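Local structure of cyclase (Streptomyces sp. R1128, 3TFZ) at residues A17-Y30 and R68-Y80. The protein is an aromatase/cyclase of the R1128 polyketide pathway that probably cyclises and aromatises the first ring of a nascent aromatic polyketide. Sequence-based numbering, arbitrary orientation.
Sequences ADLVWEVLADVLGY and RRDLDPARRVIAY
The Trp21 indole projects from helix 17-25 onto Ile78 and onto Pro73 of the turn between strands 68-72 and 77-80. With CG anti to the backbone N (chi1 175°), it takes Pro73 CA over one face (CH-pi, 3.8 Å to the six-membered-ring centroid) and Ala25 CB over the other. Trp21 CH2 reaches Ile78 CG1 at 3.5 Å; Ile78 CD1 packs on Leu24 CB. Deeper in, Arg69 donates from NH2 to Leu24 O (3.0 Å, 165°) nearly in the guanidinium plane, from NH1 to Tyr30 OH (2.9 Å) tilted from it, and from NE to Gln50 OE1. Val27 CG1 lies over the guanidinium centre, 3.2 Å above its plane. A leucine at Arg69 has none of these donors, so all three acceptors would probably lose a partner, and strand 68-72 its polar link to the helix end and Tyr30. The other end is more open to solvent: exposed Asp18 OD1 forms a salt bridge with extended Arg76, accepting from NH1 (2.6 Å) in the guanidinium plane but only weakly from NH2 (133°), with Ala17 CB over one guanidinium face. Helix 17-25 thus packs on the hairpin 61-72/77-82 of the Bet v 1-like helix-grip fold, whose sheet wraps round long helix 131-164.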
ATOM      1  N   ALA A  17     -10.415  -0.341 -14.181  1.00 16.03           N
ATOM      2  CA  ALA A  17      -9.249  -1.230 -14.045  1.00 15.44           C
ATOM      3  C   ALA A  17      -8.666  -1.511 -15.397  1.00 16.15           C
ATOM      4  O   ALA A  17      -7.489  -1.614 -15.521  1.00 19.11           O
ATOM      5  CB  ALA A  17      -9.640  -2.507 -13.268  1.00 11.44           C
ATOM      6  N   ASP A  18      -9.482  -1.578 -16.421  1.00 19.41           N
ATOM      7  CA  ASP A  18      -9.078  -1.717 -17.809  1.00 22.25           C
ATOM      8  C   ASP A  18      -8.246  -0.525 -18.321  1.00 22.09           C
ATOM      9  O   ASP A  18      -7.302  -0.718 -19.070  1.00 23.02           O
ATOM     10  CB  ASP A  18     -10.319  -2.001 -18.742  1.00 24.19           C
ATOM     11  CG  ASP A  18     -10.917  -3.409 -18.522  1.00 30.25           C
ATOM     12  OD1 ASP A  18     -10.327  -4.272 -17.782  1.00 39.82           O
ATOM     13  OD2 ASP A  18     -11.989  -3.707 -19.053  1.00 37.54           O
ATOM     14  N   LEU A  19      -8.582   0.704 -17.926  1.00 22.58           N
ATOM     15  CA  LEU A  19      -7.768   1.808 -18.336  1.00 21.73           C
ATOM     16  C   LEU A  19      -6.370   1.798 -17.638  1.00 20.75           C
ATOM     17  O   LEU A  19      -5.279   2.118 -18.242  1.00 21.62           O
ATOM     18  CB  LEU A  19      -8.552   3.067 -18.108  1.00 23.66           C
ATOM     19  CG  LEU A  19      -7.851   4.359 -18.568  1.00 24.91           C
ATOM     20  CD1 LEU A  19      -7.543   4.193 -20.099  1.00 28.62           C
ATOM     21  CD2 LEU A  19      -8.858   5.419 -18.339  1.00 24.13           C
ATOM     22  N   VAL A  20      -6.369   1.394 -16.376  1.00 17.62           N
ATOM     23  CA  VAL A  20      -5.140   1.238 -15.645  1.00 14.37           C
ATOM     24  C   VAL A  20      -4.283   0.147 -16.267  1.00 14.84           C
ATOM     25  O   VAL A  20      -3.105   0.266 -16.285  1.00 14.44           O
ATOM     26  CB  VAL A  20      -5.447   0.937 -14.179  1.00 13.54           C
ATOM     27  CG1 VAL A  20      -4.175   0.667 -13.405  1.00 10.24           C
ATOM     28  CG2 VAL A  20      -6.220   2.112 -13.528  1.00 11.50           C
ATOM     29  N   TRP A  21      -4.899  -0.957 -16.702  1.00 17.09           N
ATOM     30  CA  TRP A  21      -4.206  -2.008 -17.383  1.00 17.01           C
ATOM     31  C   TRP A  21      -3.492  -1.403 -18.622  1.00 18.22           C
ATOM     32  O   TRP A  21      -2.287  -1.620 -18.792  1.00 17.12           O
ATOM     33  CB  TRP A  21      -5.180  -3.133 -17.816  1.00 19.20           C
ATOM     34  CG  TRP A  21      -4.391  -4.155 -18.644  1.00 20.30           C
ATOM     35  CD1 TRP A  21      -4.458  -4.379 -20.004  1.00 21.15           C
ATOM     36  CD2 TRP A  21      -3.354  -5.002 -18.136  1.00 21.04           C
ATOM     37  NE1 TRP A  21      -3.520  -5.345 -20.357  1.00 21.41           N
ATOM     38  CE2 TRP A  21      -2.798  -5.695 -19.234  1.00 20.75           C
ATOM     39  CE3 TRP A  21      -2.839  -5.242 -16.826  1.00 22.60           C
ATOM     40  CZ2 TRP A  21      -1.748  -6.633 -19.073  1.00 16.62           C
ATOM     41  CZ3 TRP A  21      -1.857  -6.131 -16.671  1.00 18.03           C
ATOM     42  CH2 TRP A  21      -1.339  -6.866 -17.788  1.00 19.94           C
ATOM     43  N   GLU A  22      -4.246  -0.677 -19.483  1.00 18.19           N
ATOM     44  CA  GLU A  22      -3.691  -0.075 -20.657  1.00 20.10           C
ATOM     45  C   GLU A  22      -2.442   0.771 -20.409  1.00 19.15           C
ATOM     46  O   GLU A  22      -1.554   0.728 -21.227  1.00 19.54           O
ATOM     47  CB  GLU A  22      -4.722   0.734 -21.437  1.00 21.89           C
ATOM     48  CG  GLU A  22      -5.825  -0.151 -22.085  1.00 31.75           C
ATOM     49  CD  GLU A  22      -6.880   0.685 -22.749  1.00 44.29           C
ATOM     50  OE1 GLU A  22      -6.540   1.879 -23.034  1.00 47.86           O
ATOM     51  OE2 GLU A  22      -8.031   0.163 -22.989  1.00 49.43           O
ATOM     52  N   VAL A  23      -2.408   1.565 -19.327  1.00 17.48           N
ATOM     53  CA  VAL A  23      -1.272   2.368 -18.974  1.00 18.05           C
ATOM     54  C   VAL A  23      -0.074   1.418 -18.511  1.00 19.62           C
ATOM     55  O   VAL A  23       1.091   1.598 -18.931  1.00 20.14           O
ATOM     56  CB  VAL A  23      -1.688   3.377 -17.873  1.00 17.16           C
ATOM     57  CG1 VAL A  23      -0.522   4.085 -17.170  1.00 14.35           C
ATOM     58  CG2 VAL A  23      -2.738   4.409 -18.417  1.00 17.54           C
ATOM     59  N   LEU A  24      -0.361   0.418 -17.672  1.00 17.68           N
ATOM     60  CA  LEU A  24       0.654  -0.486 -17.262  1.00 17.06           C
ATOM     61  C   LEU A  24       1.262  -1.240 -18.422  1.00 16.37           C
ATOM     62  O   LEU A  24       2.480  -1.325 -18.434  1.00 14.98           O
ATOM     63  CB  LEU A  24       0.134  -1.533 -16.187  1.00 18.79           C
ATOM     64  CG  LEU A  24      -0.337  -0.997 -14.823  1.00 18.78           C
ATOM     65  CD1 LEU A  24      -0.986  -2.077 -14.064  1.00 16.49           C
ATOM     66  CD2 LEU A  24       0.838  -0.423 -14.099  1.00 10.56           C
ATOM     67  N   ALA A  25       0.426  -1.855 -19.310  1.00 16.66           N
ATOM     68  CA  ALA A  25       0.871  -2.667 -20.450  1.00 16.97           C
ATOM     69  C   ALA A  25       1.761  -1.925 -21.485  1.00 18.64           C
ATOM     70  O   ALA A  25       2.579  -2.596 -22.212  1.00 19.67           O
ATOM     71  CB  ALA A  25      -0.280  -3.397 -21.199  1.00 15.50           C
ATOM     72  N   ASP A  26       1.587  -0.609 -21.640  1.00 16.43           N
ATOM     73  CA  ASP A  26       2.293   0.077 -22.761  1.00 17.77           C
ATOM     74  C   ASP A  26       3.661   0.600 -22.282  1.00 18.31           C
ATOM     75  O   ASP A  26       3.807   1.817 -22.023  1.00 16.85           O
ATOM     76  CB  ASP A  26       1.338   1.182 -23.253  1.00 19.78           C
ATOM     77  CG  ASP A  26       1.875   2.018 -24.461  1.00 24.80           C
ATOM     78  OD1 ASP A  26       2.819   1.576 -25.166  1.00 29.04           O
ATOM     79  OD2 ASP A  26       1.337   3.174 -24.643  1.00 32.38           O
ATOM     80  N   VAL A  27       4.648  -0.311 -22.095  1.00 18.43           N
ATOM     81  CA  VAL A  27       5.965   0.144 -21.692  1.00 19.92           C
ATOM     82  C   VAL A  27       6.605   1.233 -22.629  1.00 22.63           C
ATOM     83  O   VAL A  27       7.460   1.979 -22.166  1.00 23.90           O
ATOM     84  CB  VAL A  27       7.037  -0.916 -21.639  1.00 20.63           C
ATOM     85  CG1 VAL A  27       7.494  -1.286 -20.275  1.00 19.28           C
ATOM     86  CG2 VAL A  27       6.904  -1.971 -22.670  1.00 20.87           C
ATOM     87  N   LEU A  28       6.310   1.244 -23.931  1.00 24.84           N
ATOM     88  CA  LEU A  28       6.764   2.350 -24.795  1.00 28.86           C
ATOM     89  C   LEU A  28       6.370   3.747 -24.222  1.00 27.54           C
ATOM     90  O   LEU A  28       7.066   4.701 -24.463  1.00 30.97           O
ATOM     91  CB  LEU A  28       6.196   2.222 -26.193  1.00 31.07           C
ATOM     92  CG  LEU A  28       6.837   1.666 -27.491  1.00 35.80           C
ATOM     93  CD1 LEU A  28       8.248   1.139 -27.354  1.00 37.69           C
ATOM     94  CD2 LEU A  28       5.889   0.743 -28.324  1.00 34.31           C
ATOM     95  N   GLY A  29       5.237   3.870 -23.519  1.00 25.48           N
ATOM     96  CA  GLY A  29       4.894   5.101 -22.816  1.00 22.40           C
ATOM     97  C   GLY A  29       5.655   5.384 -21.510  1.00 20.72           C
ATOM     98  O   GLY A  29       5.450   6.365 -20.989  1.00 19.51           O
ATOM     99  N   TYR A  30       6.447   4.480 -20.951  1.00 21.48           N
ATOM    100  CA  TYR A  30       7.034   4.654 -19.582  1.00 22.58           C
ATOM    101  C   TYR A  30       8.008   5.859 -19.421  1.00 23.87           C
ATOM    102  O   TYR A  30       8.058   6.411 -18.345  1.00 22.77           O
ATOM    103  CB  TYR A  30       7.741   3.385 -19.085  1.00 21.54           C
ATOM    104  CG  TYR A  30       6.801   2.285 -18.467  1.00 24.60           C
ATOM    105  CD1 TYR A  30       7.316   1.278 -17.591  1.00 17.59           C
ATOM    106  CD2 TYR A  30       5.415   2.217 -18.804  1.00 18.79           C
ATOM    107  CE1 TYR A  30       6.440   0.253 -17.091  1.00 16.89           C
ATOM    108  CE2 TYR A  30       4.579   1.174 -18.306  1.00 15.53           C
ATOM    109  CZ  TYR A  30       5.100   0.209 -17.460  1.00 14.95           C
ATOM    110  OH  TYR A  30       4.280  -0.789 -16.919  1.00 16.07           O
ATOM    111  N   ARG A  68      12.358  -8.732 -17.555  1.00 21.60           N
ATOM    112  CA  ARG A  68      11.374  -9.572 -18.226  1.00 21.65           C
ATOM    113  C   ARG A  68      10.048  -9.323 -17.557  1.00 19.94           C
ATOM    114  O   ARG A  68       9.904  -9.544 -16.345  1.00 19.49           O
ATOM    115  CB  ARG A  68      11.740 -11.022 -18.226  1.00 22.08           C
ATOM    116  CG  ARG A  68      10.675 -11.864 -18.999  1.00 28.88           C
ATOM    117  CD  ARG A  68      10.907 -13.407 -18.893  1.00 34.49           C
ATOM    118  NE  ARG A  68      11.819 -13.749 -19.991  1.00 47.91           N
ATOM    119  CZ  ARG A  68      11.391 -14.092 -21.214  1.00 52.80           C
ATOM    120  NH1 ARG A  68      10.062 -14.214 -21.441  1.00 49.16           N
ATOM    121  NH2 ARG A  68      12.273 -14.357 -22.193  1.00 55.74           N
ATOM    122  N   ARG A  69       9.110  -8.754 -18.336  1.00 19.62           N
ATOM    123  CA  ARG A  69       7.679  -8.540 -17.890  1.00 18.17           C
ATOM    124  C   ARG A  69       6.769  -9.586 -18.473  1.00 19.34           C
ATOM    125  O   ARG A  69       6.722  -9.732 -19.710  1.00 21.59           O
ATOM    126  CB  ARG A  69       7.147  -7.155 -18.278  1.00 15.56           C
ATOM    127  CG  ARG A  69       8.033  -5.994 -17.640  1.00 12.47           C
ATOM    128  CD  ARG A  69       8.021  -4.712 -18.495  1.00 19.90           C
ATOM    129  NE  ARG A  69       6.716  -4.311 -19.163  1.00 20.77           N
ATOM    130  CZ  ARG A  69       5.751  -3.582 -18.590  1.00 19.51           C
ATOM    131  NH1 ARG A  69       5.893  -3.151 -17.328  1.00 19.59           N
ATOM    132  NH2 ARG A  69       4.648  -3.276 -19.284  1.00 19.72           N
ATOM    133  N   ASP A  70       6.083 -10.330 -17.605  1.00 17.56           N
ATOM    134  CA  ASP A  70       5.134 -11.324 -18.048  1.00 20.30           C
ATOM    135  C   ASP A  70       3.797 -10.698 -17.848  1.00 20.18           C
ATOM    136  O   ASP A  70       3.431 -10.450 -16.722  1.00 21.36           O
ATOM    137  CB  ASP A  70       5.289 -12.619 -17.256  1.00 21.60           C
ATOM    138  CG  ASP A  70       6.642 -13.394 -17.642  1.00 28.72           C
ATOM    139  OD1 ASP A  70       6.922 -13.561 -18.889  1.00 33.77           O
ATOM    140  OD2 ASP A  70       7.451 -13.815 -16.727  1.00 32.20           O
ATOM    141  N   LEU A  71       3.073 -10.394 -18.918  1.00 19.93           N
ATOM    142  CA  LEU A  71       1.854  -9.619 -18.806  1.00 20.60           C
ATOM    143  C   LEU A  71       0.616 -10.540 -18.854  1.00 23.36           C
ATOM    144  O   LEU A  71       0.533 -11.401 -19.711  1.00 22.86           O
ATOM    145  CB  LEU A  71       1.764  -8.561 -19.945  1.00 21.50           C
ATOM    146  CG  LEU A  71       2.721  -7.304 -19.972  1.00 21.24           C
ATOM    147  CD1 LEU A  71       4.049  -7.633 -20.635  1.00 22.20           C
ATOM    148  CD2 LEU A  71       2.015  -6.186 -20.738  1.00 22.87           C
ATOM    149  N   ASP A  72      -0.335 -10.346 -17.940  1.00 21.83           N
ATOM    150  CA  ASP A  72      -1.486 -11.252 -17.818  1.00 22.60           C
ATOM    151  C   ASP A  72      -2.714 -10.377 -17.625  1.00 20.97           C
ATOM    152  O   ASP A  72      -3.096 -10.039 -16.480  1.00 20.35           O
ATOM    153  CB  ASP A  72      -1.267 -12.136 -16.576  1.00 22.80           C
ATOM    154  CG  ASP A  72      -2.285 -13.244 -16.450  1.00 24.55           C
ATOM    155  OD1 ASP A  72      -1.961 -14.259 -15.822  1.00 28.50           O
ATOM    156  OD2 ASP A  72      -3.390 -13.125 -16.961  1.00 24.73           O
ATOM    157  N   PRO A  73      -3.272  -9.901 -18.747  1.00 20.63           N
ATOM    158  CA  PRO A  73      -4.399  -8.990 -18.679  1.00 19.70           C
ATOM    159  C   PRO A  73      -5.652  -9.626 -18.040  1.00 22.24           C
ATOM    160  O   PRO A  73      -6.470  -8.915 -17.470  1.00 23.35           O
ATOM    161  CB  PRO A  73      -4.643  -8.628 -20.146  1.00 20.53           C
ATOM    162  CG  PRO A  73      -3.939  -9.692 -20.967  1.00 20.43           C
ATOM    163  CD  PRO A  73      -2.805 -10.149 -20.152  1.00 21.62           C
ATOM    164  N   ALA A  74      -5.802 -10.946 -18.081  1.00 23.76           N
ATOM    165  CA  ALA A  74      -7.047 -11.540 -17.594  1.00 26.50           C
ATOM    166  C   ALA A  74      -6.919 -11.517 -16.068  1.00 25.89           C
ATOM    167  O   ALA A  74      -7.890 -11.216 -15.339  1.00 28.39           O
ATOM    168  CB  ALA A  74      -7.249 -12.942 -18.144  1.00 27.13           C
ATOM    169  N   ARG A  75      -5.693 -11.730 -15.617  1.00 24.66           N
ATOM    170  CA  ARG A  75      -5.378 -11.816 -14.184  1.00 25.39           C
ATOM    171  C   ARG A  75      -5.174 -10.349 -13.592  1.00 23.98           C
ATOM    172  O   ARG A  75      -5.349 -10.126 -12.385  1.00 23.98           O
ATOM    173  CB  ARG A  75      -4.315 -12.977 -13.968  1.00 23.79           C
ATOM    174  CG  ARG A  75      -4.028 -13.414 -12.588  1.00 26.56           C
ATOM    175  CD  ARG A  75      -4.155 -14.945 -12.226  1.00 32.82           C
ATOM    176  NE  ARG A  75      -3.313 -15.583 -13.170  1.00 28.70           N
ATOM    177  CZ  ARG A  75      -3.238 -16.803 -13.663  1.00 28.28           C
ATOM    178  NH1 ARG A  75      -3.859 -17.935 -13.260  1.00 36.01           N
ATOM    179  NH2 ARG A  75      -2.406 -16.834 -14.682  1.00 32.87           N
ATOM    180  N   ARG A  76      -5.031  -9.350 -14.502  1.00 23.46           N
ATOM    181  CA  ARG A  76      -4.558  -7.946 -14.285  1.00 21.98           C
ATOM    182  C   ARG A  76      -3.291  -7.844 -13.399  1.00 19.80           C
ATOM    183  O   ARG A  76      -3.270  -7.100 -12.378  1.00 18.43           O
ATOM    184  CB  ARG A  76      -5.604  -6.975 -13.757  1.00 22.91           C
ATOM    185  CG  ARG A  76      -6.999  -7.095 -14.283  1.00 30.20           C
ATOM    186  CD  ARG A  76      -7.947  -6.215 -13.383  1.00 29.40           C
ATOM    187  NE  ARG A  76      -9.316  -6.283 -13.824  1.00 26.10           N
ATOM    188  CZ  ARG A  76      -9.761  -5.744 -14.946  1.00 26.45           C
ATOM    189  NH1 ARG A  76      -8.929  -5.134 -15.740  1.00 28.74           N
ATOM    190  NH2 ARG A  76     -11.038  -5.803 -15.256  1.00 28.35           N
ATOM    191  N   VAL A  77      -2.253  -8.524 -13.856  1.00 17.34           N
ATOM    192  CA  VAL A  77      -1.044  -8.666 -13.139  1.00 18.72           C
ATOM    193  C   VAL A  77       0.138  -8.592 -14.179  1.00 18.30           C
ATOM    194  O   VAL A  77       0.048  -9.194 -15.275  1.00 17.52           O
ATOM    195  CB  VAL A  77      -1.015 -10.084 -12.449  1.00 21.87           C
ATOM    196  CG1 VAL A  77       0.448 -10.456 -12.071  1.00 22.43           C
ATOM    197  CG2 VAL A  77      -1.900 -10.099 -11.194  1.00 20.04           C
ATOM    198  N   ILE A  78       1.189  -7.823 -13.861  1.00 16.12           N
ATOM    199  CA  ILE A  78       2.423  -7.898 -14.611  1.00 14.88           C
ATOM    200  C   ILE A  78       3.469  -8.351 -13.650  1.00 15.69           C
ATOM    201  O   ILE A  78       3.733  -7.621 -12.704  1.00 16.94           O
ATOM    202  CB  ILE A  78       2.825  -6.575 -15.279  1.00 16.14           C
ATOM    203  CG1 ILE A  78       1.705  -6.032 -16.230  1.00 14.33           C
ATOM    204  CG2 ILE A  78       4.235  -6.755 -15.987  1.00 15.34           C
ATOM    205  CD1 ILE A  78       1.931  -4.611 -16.717  1.00 12.13           C
ATOM    206  N   ALA A  79       3.963  -9.594 -13.809  1.00 15.96           N
ATOM    207  CA  ALA A  79       5.131 -10.142 -13.078  1.00 16.21           C
ATOM    208  C   ALA A  79       6.422  -9.625 -13.782  1.00 15.84           C
ATOM    209  O   ALA A  79       6.559  -9.685 -15.008  1.00 14.10           O
ATOM    210  CB  ALA A  79       5.129 -11.710 -13.095  1.00 14.94           C
ATOM    211  N   TYR A  80       7.337  -9.052 -13.003  1.00 15.30           N
ATOM    212  CA  TYR A  80       8.614  -8.577 -13.546  1.00 14.79           C
ATOM    213  C   TYR A  80       9.760  -9.316 -12.848  1.00 15.39           C
ATOM    214  O   TYR A  80       9.630  -9.674 -11.706  1.00 16.17           O
ATOM    215  CB  TYR A  80       8.730  -6.999 -13.547  1.00 11.00           C
ATOM    216  CG  TYR A  80       8.909  -6.419 -12.170  1.00 14.35           C
ATOM    217  CD1 TYR A  80      10.179  -6.284 -11.631  1.00 13.15           C
ATOM    218  CD2 TYR A  80       7.776  -5.984 -11.381  1.00  6.28           C
ATOM    219  CE1 TYR A  80      10.356  -5.800 -10.332  1.00 14.90           C
ATOM    220  CE2 TYR A  80       7.942  -5.566 -10.151  1.00 12.08           C
ATOM    221  CZ  TYR A  80       9.232  -5.457  -9.617  1.00 15.90           C
ATOM    222  OH  TYR A  80       9.378  -4.964  -8.377  1.00 18.16           O
TER